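PDB 5W4A: P-granule scaffold, which probably builds the scaffold of germ granules and, as an RNA-binding protein, is likely to take part in repressing mRNA. Local coordinates for residues Thr90-Arg95 with Leu104-Ser109. Sequence-based numbering, arbitrary orientation.
Sequences TEFKKR and LTHDLS
Phe-92 and His-106 make this contact through a single T-shaped aromatic pair. The outer edge of the phenyl ring meets the face of the imidazole, with centroids 5.0 Å apart and planes at 69°. Phe-92 CE2 stands over the centre of the imidazole, and Phe-92 CZ comes within 3.7 Å of His-106 CG. CZ also touches His-106 CB, 3.8 Å away. Phe-92 CG lies anti to the backbone N (chi1 174°), which carries the ring out from the helix to the loop. Both residues are buried.

Hydrogen bonds fix the rotation of the imidazole. Leu-108 N donates to His-106 ND1 at 3.0 Å, with an N-H...acceptor angle of 160°, though the donor is tilted from the ring plane. ND1 is thus an acceptor, and NE2 is hydrogen-bonded to Asp-79 OD1. Asp-107 OD1 sits over the other imidazole face, toward its rim. An alanine in place of His-106 would probably leave the edge of Phe-92 facing a gap and Leu-108 N and Asp-79 without their ring partner.

A type I beta turn from His-106 to Ser-109 shapes the loop that follows the ring. His-106 O accepts twice, from Ser-109 N at 3.1 Å and Ser-109 OG at 2.7 Å.

One salt bridge lies within the helix, apart from the ring pair and not touching 104-109. Arg-95 grips Glu-91 OE2 side-on with two nitrogens, NE at 2.8 Å and NH2 at 3.0 Å.

The contact joins helix 89-100 to the loop that leads to helix 116-131. Asn-96 ties the same loop to the helix through bonds to Thr-105, His-106 and Ser-109. Helix 71-84 packs on both rings through Met-78, while the side chain of Leu-108 packs on Leu-141, Leu-144 and Ile-148 of helix 136-148.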
loop_
_atom_site.group_PDB
_atom_site.type_symbol
_atom_site.label_atom_id
_atom_site.label_comp_id
_atom_site.label_asym_id
_atom_site.label_seq_id
_atom_site.Cartn_x
_atom_site.Cartn_y
_atom_site.Cartn_z
ATOM N N THR C 90 -22.282 17.648 -6.051
ATOM C CA THR C 90 -23.132 18.761 -5.661
ATOM C C THR C 90 -23.465 18.684 -4.179
ATOM O O THR C 90 -23.434 19.706 -3.480
ATOM C CB THR C 90 -24.394 18.779 -6.520
ATOM O OG1 THR C 90 -24.012 19.005 -7.882
ATOM C CG2 THR C 90 -25.335 19.878 -6.075
ATOM N N GLU C 91 -23.735 17.471 -3.670
ATOM C CA GLU C 91 -23.968 17.307 -2.239
ATOM C C GLU C 91 -22.726 17.688 -1.442
ATOM O O GLU C 91 -22.836 18.327 -0.392
ATOM C CB GLU C 91 -24.393 15.867 -1.920
ATOM C CG GLU C 91 -24.752 15.616 -0.456
ATOM C CD GLU C 91 -26.098 16.201 -0.044
ATOM O OE1 GLU C 91 -27.010 16.273 -0.893
ATOM O OE2 GLU C 91 -26.253 16.557 1.139
ATOM N N PHE C 92 -21.538 17.337 -1.941
ATOM C CA PHE C 92 -20.314 17.750 -1.267
ATOM C C PHE C 92 -20.236 19.266 -1.153
ATOM O O PHE C 92 -19.914 19.809 -0.094
ATOM C CB PHE C 92 -19.106 17.208 -2.010
ATOM C CG PHE C 92 -17.790 17.685 -1.472
ATOM C CD1 PHE C 92 -17.279 18.918 -1.826
ATOM C CD2 PHE C 92 -17.049 16.883 -0.616
ATOM C CE1 PHE C 92 -16.061 19.337 -1.349
ATOM C CE2 PHE C 92 -15.834 17.291 -0.135
ATOM C CZ PHE C 92 -15.337 18.522 -0.482
ATOM N N LYS C 93 -20.506 19.970 -2.251
ATOM C CA LYS C 93 -20.402 21.424 -2.222
ATOM C C LYS C 93 -21.421 22.035 -1.270
ATOM O O LYS C 93 -21.120 23.010 -0.571
ATOM C CB LYS C 93 -20.567 21.965 -3.640
ATOM C CG LYS C 93 -19.362 21.667 -4.518
ATOM C CD LYS C 93 -19.522 22.319 -5.877
ATOM C CE LYS C 93 -18.184 22.739 -6.456
ATOM N NZ LYS C 93 -18.344 23.611 -7.662
ATOM N N LYS C 94 -22.635 21.477 -1.225
ATOM C CA LYS C 94 -23.643 21.939 -0.273
ATOM C C LYS C 94 -23.157 21.785 1.161
ATOM O O LYS C 94 -23.294 22.709 1.971
ATOM C CB LYS C 94 -24.962 21.178 -0.467
ATOM C CG LYS C 94 -25.994 21.343 0.685
ATOM C CD LYS C 94 -27.099 20.271 0.673
ATOM C CE LYS C 94 -28.042 20.429 -0.517
ATOM N NZ LYS C 94 -29.329 19.696 -0.315
ATOM N N ARG C 95 -22.634 20.600 1.510
ATOM C CA ARG C 95 -22.169 20.378 2.875
ATOM C C ARG C 95 -21.007 21.309 3.206
ATOM O O ARG C 95 -20.901 21.802 4.334
ATOM C CB ARG C 95 -21.746 18.914 3.064
ATOM C CG ARG C 95 -22.878 17.916 2.867
ATOM C CD ARG C 95 -23.881 17.957 3.987
ATOM N NE ARG C 95 -25.036 17.134 3.627
ATOM C CZ ARG C 95 -25.959 16.708 4.474
ATOM N NH1 ARG C 95 -25.899 17.010 5.760
ATOM N NH2 ARG C 95 -26.953 15.953 4.023
ATOM N N LEU C 104 -15.392 26.065 9.458
ATOM C CA LEU C 104 -14.922 24.737 9.106
ATOM C C LEU C 104 -14.974 24.552 7.594
ATOM O O LEU C 104 -15.790 25.165 6.904
ATOM C CB LEU C 104 -15.768 23.637 9.779
ATOM C CG LEU C 104 -15.739 23.628 11.305
ATOM C CD1 LEU C 104 -16.769 22.630 11.814
ATOM C CD2 LEU C 104 -14.364 23.267 11.800
ATOM N N THR C 105 -14.098 23.694 7.086
ATOM C CA THR C 105 -14.120 23.357 5.670
ATOM C C THR C 105 -13.447 22.008 5.453
ATOM O O THR C 105 -12.676 21.519 6.282
ATOM C CB THR C 105 -13.438 24.448 4.823
ATOM O OG1 THR C 105 -13.882 24.344 3.465
ATOM C CG2 THR C 105 -11.923 24.341 4.896
ATOM N N HIS C 106 -13.754 21.412 4.312
ATOM C CA HIS C 106 -13.075 20.187 3.926
ATOM C C HIS C 106 -11.657 20.504 3.458
ATOM O O HIS C 106 -11.433 21.496 2.743
ATOM C CB HIS C 106 -13.872 19.485 2.838
ATOM C CG HIS C 106 -13.429 18.080 2.616
ATOM N ND1 HIS C 106 -12.374 17.756 1.792
ATOM C CD2 HIS C 106 -13.885 16.915 3.133
ATOM C CE1 HIS C 106 -12.190 16.448 1.823
ATOM N NE2 HIS C 106 -13.103 15.916 2.618
ATOM N N ASP C 107 -10.698 19.666 3.869
ATOM C CA ASP C 107 -9.288 19.943 3.595
ATOM C C ASP C 107 -8.922 19.802 2.116
ATOM O O ASP C 107 -7.855 20.279 1.714
ATOM C CB ASP C 107 -8.345 19.062 4.445
ATOM C CG ASP C 107 -8.619 17.563 4.316
ATOM O OD1 ASP C 107 -9.776 17.159 4.167
ATOM O OD2 ASP C 107 -7.655 16.811 4.400
ATOM N N LEU C 108 -9.763 19.164 1.307
ATOM C CA LEU C 108 -9.516 19.054 -0.127
ATOM C C LEU C 108 -10.380 20.018 -0.930
ATOM O O LEU C 108 -10.628 19.778 -2.113
ATOM C CB LEU C 108 -9.732 17.619 -0.606
ATOM C CG LEU C 108 -8.874 16.534 0.059
ATOM C CD1 LEU C 108 -9.120 15.128 -0.540
ATOM C CD2 LEU C 108 -7.409 16.903 0.043
ATOM N N SER C 109 -10.820 21.104 -0.301
ATOM C CA SER C 109 -11.653 22.111 -0.945
ATOM C C SER C 109 -11.033 22.715 -2.199
ATOM O O SER C 109 -11.752 23.376 -2.948
ATOM C CB SER C 109 -11.957 23.235 0.054
ATOM O OG SER C 109 -12.969 22.848 0.971
#